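Local coordinates for protein cytochrome P450 (Zobellia galactanivorans, PDB 6G5O) that belongs to the cytochrome P450 family of haem proteins and holds protoporphyrin IX containing iron within a largely helical fold, at residues Lys102-Ile107 against Leu340-Gln345; Phe126-Gln131 against Thr224-Val229. All blocks are in the same frame, centred on the assembly; numbering follows the deposited sequence.

Contact 1 of 2, residues Lys102-Ile107 against Leu340-Gln345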
loop_
_atom_site.group_PDB
_atom_site.type_symbol
_atom_site.label_atom_id
_atom_site.label_comp_id
_atom_site.label_asym_id
_atom_site.label_seq_id
_atom_site.Cartn_x
_atom_site.Cartn_y
_atom_site.Cartn_z
ATOM N N LYS A 102 -6.880 -15.603 13.762
ATOM C CA LYS A 102 -8.035 -14.727 13.700
ATOM C C LYS A 102 -8.264 -14.208 12.294
ATOM O O LYS A 102 -9.418 -14.059 11.835
ATOM C CB LYS A 102 -7.866 -13.549 14.625
ATOM C CG LYS A 102 -7.830 -13.887 16.092
ATOM C CD LYS A 102 -7.147 -12.730 16.809
ATOM C CE LYS A 102 -6.863 -13.000 18.268
ATOM N NZ LYS A 102 -8.094 -13.356 19.015
ATOM N N LEU A 103 -7.164 -13.879 11.625
ATOM C CA LEU A 103 -7.236 -13.364 10.275
ATOM C C LEU A 103 -7.667 -14.478 9.269
ATOM O O LEU A 103 -8.377 -14.221 8.323
ATOM C CB LEU A 103 -5.895 -12.768 9.909
ATOM C CG LEU A 103 -5.705 -12.149 8.547
ATOM C CD1 LEU A 103 -6.726 -11.028 8.337
ATOM C CD2 LEU A 103 -4.275 -11.648 8.381
ATOM N N THR A 104 -7.209 -15.684 9.484
ATOM C CA THR A 104 -7.661 -16.829 8.687
ATOM C C THR A 104 -9.160 -17.008 8.849
ATOM O O THR A 104 -9.873 -17.115 7.854
ATOM C CB THR A 104 -6.900 -18.114 9.056
ATOM O OG1 THR A 104 -5.497 -17.872 8.855
ATOM C CG2 THR A 104 -7.358 -19.310 8.184
ATOM N N ALA A 105 -9.630 -16.945 10.099
ATOM C CA ALA A 105 -11.073 -17.033 10.383
ATOM C C ALA A 105 -11.897 -15.919 9.704
ATOM O O ALA A 105 -12.907 -16.218 9.071
ATOM C CB ALA A 105 -11.328 -17.073 11.881
ATOM N N GLN A 106 -11.435 -14.667 9.759
ATOM C CA GLN A 106 -12.115 -13.562 9.035
ATOM C C GLN A 106 -12.179 -13.805 7.537
ATOM O O GLN A 106 -13.187 -13.504 6.891
ATOM C CB GLN A 106 -11.458 -12.171 9.265
ATOM C CG GLN A 106 -11.414 -11.638 10.707
ATOM C CD GLN A 106 -10.685 -10.287 10.786
ATOM O OE1 GLN A 106 -10.166 -9.803 9.789
ATOM N NE2 GLN A 106 -10.720 -9.648 11.937
ATOM N N ILE A 107 -11.086 -14.297 6.966
ATOM C CA ILE A 107 -11.005 -14.355 5.523
ATOM C C ILE A 107 -11.798 -15.600 5.015
ATOM O O ILE A 107 -12.477 -15.553 3.976
ATOM C CB ILE A 107 -9.546 -14.316 5.054
ATOM C CG1 ILE A 107 -8.994 -12.891 5.208
ATOM C CG2 ILE A 107 -9.404 -14.770 3.591
ATOM C CD1 ILE A 107 -7.548 -12.742 4.803
ATOM N N LEU A 340 -2.643 -11.225 2.074
ATOM C CA LEU A 340 -2.579 -11.781 0.748
ATOM C C LEU A 340 -2.197 -13.267 0.691
ATOM O O LEU A 340 -2.767 -13.983 -0.166
ATOM C CB LEU A 340 -1.640 -10.928 -0.112
ATOM C CG LEU A 340 -2.132 -9.512 -0.360
ATOM C CD1 LEU A 340 -1.051 -8.660 -0.990
ATOM C CD2 LEU A 340 -3.382 -9.525 -1.256
ATOM N N LYS A 341 -1.286 -13.737 1.575
ATOM C CA LYS A 341 -0.942 -15.179 1.611
ATOM C C LYS A 341 -2.191 -15.991 1.987
ATOM O O LYS A 341 -2.509 -17.028 1.324
ATOM C CB LYS A 341 0.246 -15.531 2.525
ATOM N N ILE A 342 -2.893 -15.523 3.028
ATOM C CA ILE A 342 -4.110 -16.176 3.511
ATOM C C ILE A 342 -5.274 -16.104 2.514
ATOM O O ILE A 342 -5.951 -17.104 2.297
ATOM C CB ILE A 342 -4.551 -15.638 4.883
ATOM C CG1 ILE A 342 -3.495 -15.995 5.935
ATOM C CG2 ILE A 342 -5.905 -16.238 5.325
ATOM C CD1 ILE A 342 -3.725 -15.257 7.244
ATOM N N LEU A 343 -5.480 -14.942 1.900
ATOM C CA LEU A 343 -6.480 -14.829 0.849
ATOM C C LEU A 343 -6.226 -15.805 -0.303
ATOM O O LEU A 343 -7.132 -16.566 -0.692
ATOM C CB LEU A 343 -6.565 -13.421 0.314
ATOM C CG LEU A 343 -7.563 -13.233 -0.815
ATOM C CD1 LEU A 343 -9.000 -13.507 -0.380
ATOM C CD2 LEU A 343 -7.424 -11.836 -1.393
ATOM N N LEU A 344 -5.002 -15.794 -0.839
ATOM C CA LEU A 344 -4.703 -16.677 -1.987
ATOM C C LEU A 344 -4.958 -18.168 -1.680
ATOM O O LEU A 344 -5.488 -18.880 -2.519
ATOM C CB LEU A 344 -3.296 -16.496 -2.518
ATOM C CG LEU A 344 -2.904 -15.189 -3.237
ATOM C CD1 LEU A 344 -1.454 -15.298 -3.706
ATOM C CD2 LEU A 344 -3.807 -14.879 -4.400
ATOM N N GLN A 345 -4.567 -18.607 -0.491
ATOM C CA GLN A 345 -4.726 -19.980 -0.048
ATOM C C GLN A 345 -6.202 -20.292 0.222
ATOM O O GLN A 345 -6.668 -21.351 -0.178
ATOM C CB GLN A 345 -3.825 -20.319 1.174
ATOM C CG GLN A 345 -2.449 -20.901 0.847
ATOM C CD GLN A 345 -2.516 -21.956 -0.283
ATOM O OE1 GLN A 345 -3.231 -22.950 -0.138
ATOM N NE2 GLN A 345 -1.823 -21.700 -1.436
#

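Contact 2 of 2, residues Phe126-Gln131 against Thr224-Val229. With HEM (protoporphyrin IX containing Fe), chain C.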
loop_
_atom_site.group_PDB
_atom_site.type_symbol
_atom_site.label_atom_id
_atom_site.label_comp_id
_atom_site.label_asym_id
_atom_site.label_seq_id
_atom_site.Cartn_x
_atom_site.Cartn_y
_atom_site.Cartn_z
ATOM N N PHE A 126 -16.391 -6.905 -0.832
ATOM C CA PHE A 126 -15.401 -7.918 -0.457
ATOM C C PHE A 126 -14.091 -7.257 0.054
ATOM O O PHE A 126 -13.728 -7.440 1.179
ATOM C CB PHE A 126 -15.140 -8.879 -1.633
ATOM C CG PHE A 126 -14.238 -10.023 -1.289
ATOM C CD1 PHE A 126 -12.881 -9.826 -1.113
ATOM C CD2 PHE A 126 -14.742 -11.290 -1.136
ATOM C CE1 PHE A 126 -12.050 -10.871 -0.777
ATOM C CE2 PHE A 126 -13.921 -12.343 -0.809
ATOM C CZ PHE A 126 -12.565 -12.124 -0.631
ATOM N N ALA A 127 -13.414 -6.479 -0.770
ATOM C CA ALA A 127 -12.103 -5.943 -0.436
ATOM C C ALA A 127 -12.133 -4.950 0.739
ATOM O O ALA A 127 -11.351 -5.092 1.678
ATOM C CB ALA A 127 -11.493 -5.311 -1.663
ATOM N N LEU A 128 -13.064 -4.001 0.695
ATOM C CA LEU A 128 -13.261 -3.031 1.782
ATOM C C LEU A 128 -13.623 -3.689 3.120
ATOM O O LEU A 128 -13.142 -3.275 4.180
ATOM C CB LEU A 128 -14.336 -2.025 1.396
ATOM C CG LEU A 128 -14.812 -1.043 2.464
ATOM C CD1 LEU A 128 -13.705 -0.098 2.941
ATOM C CD2 LEU A 128 -15.972 -0.214 1.921
ATOM N N ARG A 129 -14.452 -4.721 3.074
ATOM C CA ARG A 129 -14.801 -5.481 4.280
ATOM C C ARG A 129 -13.594 -6.252 4.858
ATOM O O ARG A 129 -13.388 -6.269 6.066
ATOM C CB ARG A 129 -15.906 -6.511 4.000
ATOM C CG ARG A 129 -17.355 -6.120 4.333
ATOM C CD ARG A 129 -17.983 -5.291 3.239
ATOM N NE ARG A 129 -19.402 -5.034 3.420
ATOM C CZ ARG A 129 -20.039 -3.930 2.997
ATOM N NH1 ARG A 129 -19.399 -2.940 2.363
ATOM N NH2 ARG A 129 -21.353 -3.803 3.208
ATOM N N LEU A 130 -12.882 -6.992 4.010
ATOM C CA LEU A 130 -11.707 -7.711 4.450
ATOM C C LEU A 130 -10.652 -6.720 5.047
ATOM O O LEU A 130 -10.140 -6.952 6.121
ATOM C CB LEU A 130 -11.144 -8.498 3.274
ATOM C CG LEU A 130 -10.002 -9.490 3.464
ATOM C CD1 LEU A 130 -9.781 -10.262 2.169
ATOM C CD2 LEU A 130 -8.724 -8.767 3.842
ATOM N N GLN A 131 -10.385 -5.623 4.370
ATOM C CA GLN A 131 -9.380 -4.635 4.799
ATOM C C GLN A 131 -9.708 -4.013 6.164
ATOM O O GLN A 131 -8.862 -4.014 7.073
ATOM C CB GLN A 131 -9.204 -3.545 3.727
ATOM C CG GLN A 131 -8.183 -2.435 4.054
ATOM C CD GLN A 131 -8.800 -1.230 4.770
ATOM O OE1 GLN A 131 -9.922 -0.883 4.493
ATOM N NE2 GLN A 131 -8.041 -0.578 5.665
ATOM N N THR A 224 -4.203 0.938 -0.943
ATOM C CA THR A 224 -3.197 -0.058 -1.306
ATOM C C THR A 224 -3.697 -1.515 -1.085
ATOM O O THR A 224 -3.649 -2.335 -1.989
ATOM C CB THR A 224 -1.915 0.164 -0.517
ATOM O OG1 THR A 224 -2.215 0.183 0.876
ATOM C CG2 THR A 224 -1.224 1.453 -0.888
ATOM N N VAL A 225 -4.154 -1.825 0.113
ATOM C CA VAL A 225 -4.670 -3.169 0.390
ATOM C C VAL A 225 -5.943 -3.481 -0.417
ATOM O O VAL A 225 -6.109 -4.611 -0.900
ATOM C CB VAL A 225 -4.934 -3.388 1.904
ATOM C CG1 VAL A 225 -5.721 -4.663 2.183
ATOM C CG2 VAL A 225 -3.632 -3.387 2.708
ATOM N N ILE A 226 -6.840 -2.496 -0.544
ATOM C CA ILE A 226 -8.086 -2.728 -1.279
ATOM C C ILE A 226 -7.786 -3.084 -2.761
ATOM O O ILE A 226 -8.384 -4.011 -3.319
ATOM C CB ILE A 226 -9.065 -1.543 -1.175
ATOM C CG1 ILE A 226 -9.636 -1.443 0.232
ATOM C CG2 ILE A 226 -10.263 -1.754 -2.100
ATOM C CD1 ILE A 226 -10.377 -0.148 0.510
ATOM N N ASN A 227 -6.849 -2.360 -3.357
ATOM C CA ASN A 227 -6.408 -2.620 -4.733
ATOM C C ASN A 227 -5.636 -3.949 -4.911
ATOM O O ASN A 227 -5.892 -4.693 -5.869
ATOM C CB ASN A 227 -5.605 -1.456 -5.264
ATOM C CG ASN A 227 -6.494 -0.273 -5.643
ATOM O OD1 ASN A 227 -7.679 -0.467 -6.029
ATOM N ND2 ASN A 227 -5.950 0.951 -5.508
ATOM N N ALA A 228 -4.726 -4.276 -3.988
ATOM C CA ALA A 228 -4.039 -5.573 -4.025
ATOM C C ALA A 228 -5.018 -6.734 -3.962
ATOM O O ALA A 228 -4.868 -7.737 -4.663
ATOM C CB ALA A 228 -3.027 -5.687 -2.876
ATOM N N VAL A 229 -5.988 -6.640 -3.060
ATOM C CA VAL A 229 -6.940 -7.736 -2.879
ATOM C C VAL A 229 -7.794 -7.912 -4.139
ATOM O O VAL A 229 -7.989 -9.030 -4.629
ATOM C CB VAL A 229 -7.818 -7.514 -1.628
ATOM C CG1 VAL A 229 -9.021 -8.437 -1.595
ATOM C CG2 VAL A 229 -6.989 -7.736 -0.378
HETATM C CHA HEM C . 5.493 3.156 3.461
HETATM C CHB HEM C . 3.515 0.599 -0.128
HETATM C CHC HEM C . 0.321 -1.296 2.937
HETATM C CHD HEM C . 1.871 1.688 6.345
HETATM C C1A HEM C . 5.239 2.601 2.227
HETATM C C2A HEM C . 5.990 2.864 1.044
HETATM C C3A HEM C . 5.438 2.146 0.077
HETATM C C4A HEM C . 4.334 1.436 0.598
HETATM C CMA HEM C . 5.942 2.117 -1.328
HETATM C CAA HEM C . 7.232 3.737 0.866
HETATM C CBA HEM C . 6.833 5.205 0.870
HETATM C CGA HEM C . 8.046 6.104 0.798
HETATM O O1A HEM C . 7.952 7.260 1.200
HETATM O O2A HEM C . 9.151 5.725 0.366
HETATM C C1B HEM C . 2.476 -0.138 0.401
HETATM C C2B HEM C . 1.800 -1.117 -0.355
HETATM C C3B HEM C . 0.863 -1.661 0.493
HETATM C C4B HEM C . 1.049 -0.958 1.801
HETATM C CMB HEM C . 2.025 -1.437 -1.801
HETATM C CAB HEM C . -0.113 -2.738 0.343
HETATM C CBB HEM C . -0.177 -3.584 -0.666
HETATM C C1C HEM C . 0.453 -0.663 4.146
HETATM C C2C HEM C . -0.393 -0.836 5.240
HETATM C C3C HEM C . 0.009 0.057 6.202
HETATM C C4C HEM C . 1.130 0.744 5.669
HETATM C CMC HEM C . -1.520 -1.812 5.360
HETATM C CAC HEM C . -0.534 0.243 7.554
HETATM C CBC HEM C . -1.554 -0.396 8.117
HETATM C C1D HEM C . 3.032 2.280 5.822
HETATM C C2D HEM C . 3.869 3.189 6.626
HETATM C C3D HEM C . 4.890 3.588 5.850
HETATM C C4D HEM C . 4.640 2.961 4.547
HETATM C CMD HEM C . 3.625 3.523 8.057
HETATM C CAD HEM C . 6.017 4.526 6.243
HETATM C CBD HEM C . 7.333 3.846 6.653
HETATM C CGD HEM C . 8.372 4.893 7.099
HETATM O O1D HEM C . 8.201 6.136 6.844
HETATM O O2D HEM C . 9.432 4.571 7.739
HETATM N NA HEM C . 4.188 1.751 1.923
HETATM N NB HEM C . 2.002 -0.067 1.646
HETATM N NC HEM C . 1.354 0.311 4.390
HETATM N ND HEM C . 3.548 2.182 4.607
HETATM FE FE HEM C . 2.835 1.112 3.191
HETATM O O HOH W 1 1.509 2.703 2.311
#

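Contact 1 of 2, residues Lys102-Ile107 against Leu340-Gln345
Ile-342 carries this packing of helix 333-350 on helix 97-117, and its two branches divide the work. Its CG1 arm, extended at chi2 (168°), carries CD1 in between Leu-103 and Thr-104: CD1 lies 3.8 Å from Leu-103 CD2 and 3.5 Å from Thr-104 OG1. The threonine side chain runs roughly at right angles to the isoleucine, presenting its hydroxyl flank to the methyl. That hydroxyl touches the methyl by van der Waals contact; its hydrogen bond goes to Gln-100 O in its own helix. The other branch, CG2, settles against the backbone, 3.8 Å from Thr-104 CA, and meets Ile-107 CD1 at 3.9 Å. One turn of helix 97-117 is thus spanned by a single side chain. Next in sequence, Leu-343 offers its backbone as much as its tip, for Ile-107 CG2 rests 4.0 Å from Leu-343 CA and 4.2 Å from Leu-343 CD1. The local axes approach to 9.8 Å and cross at -43°, room enough for the apolar side chains that lie between them, with N-to-C directions nearer parallel than antiparallel. By position in the P450 fold the elements correspond to helices D and L. Beyond the interface, Leu-103 also packs on Ala-134 and Leu-137 of helix 122-139, while Leu-344 reaches Leu-236 of helix 223-238 and Val-257 of helix 253-264.

Contact 2 of 2, residues Phe126-Gln131 against Thr224-Val229
Val-229 CG1 overlaps the rim of the Phe-126 ring, lying near the ring plane and 4.0 Å from Phe-126 CE1, so the aromatic edge rather than its face makes the contact. Helix 122-139 corresponds to the E-helix of the P450 fold and helix 223-238 to the C-terminal part of the I-helix; their local axes pass 8.8 Å apart at 129° between N-to-C directions. Such close spacing is possible where the side chain between them is small: Ala-127 CB points at the partner and touches Ile-226 CG2 at 3.8 Å, and it also reaches the methyl of Val-229 that borders the phenylalanine. Further along, Leu-128 CD1 and Ile-226 CD1 meet at 4.1 Å, the two side chains running side by side in the same direction. Gln-131 contributes mainly its aliphatic part. Its CG lies 3.8 Å from Val-225 CG1, and a bend at chi2 (-91°) brings OE1 over toward Ile-226 CD1. Val-225 works with both methyls: CG1 against Gln-131, CG2 against the haem methyl CMC at 3.7 Å. The I-helix signature of the family ends at Thr-224, near the start of this helix, and spans the break after helix 207-220; Thr-224 OG1 is hydrogen-bonded to Gly-220 O. A water is bound to the haem iron, and Thr-224 CB stands 3.5 Å from the porphyrin carbon C3B.

In the fold
Both contacts belong to the four-helix core of the P450 fold, formed by its D-, E-, I- and L-helices: contact 1 joins 97-117 to 333-350, and contact 2 joins 122-139 to 223-238. They meet directly, with Leu-343 CD1 3.8 Å from Phe-126 CZ and Ile-107 CG1 4.0 Å from Leu-130 CG, so they form continuous apolar packing, their centres about 12 Å apart. Contact 2 is wholly buried, about 10 Å from the chain centre; contact 1, about 18 Å out, is also mainly buried, with Thr-104 as its exposed margin. Contact 1 (241 Å²) is aliphatic apart from that hydroxyl. Contact 2 (330 Å²) adds an aromatic edge and a glutamine's aliphatic part, and its 224-229 side touches the haem.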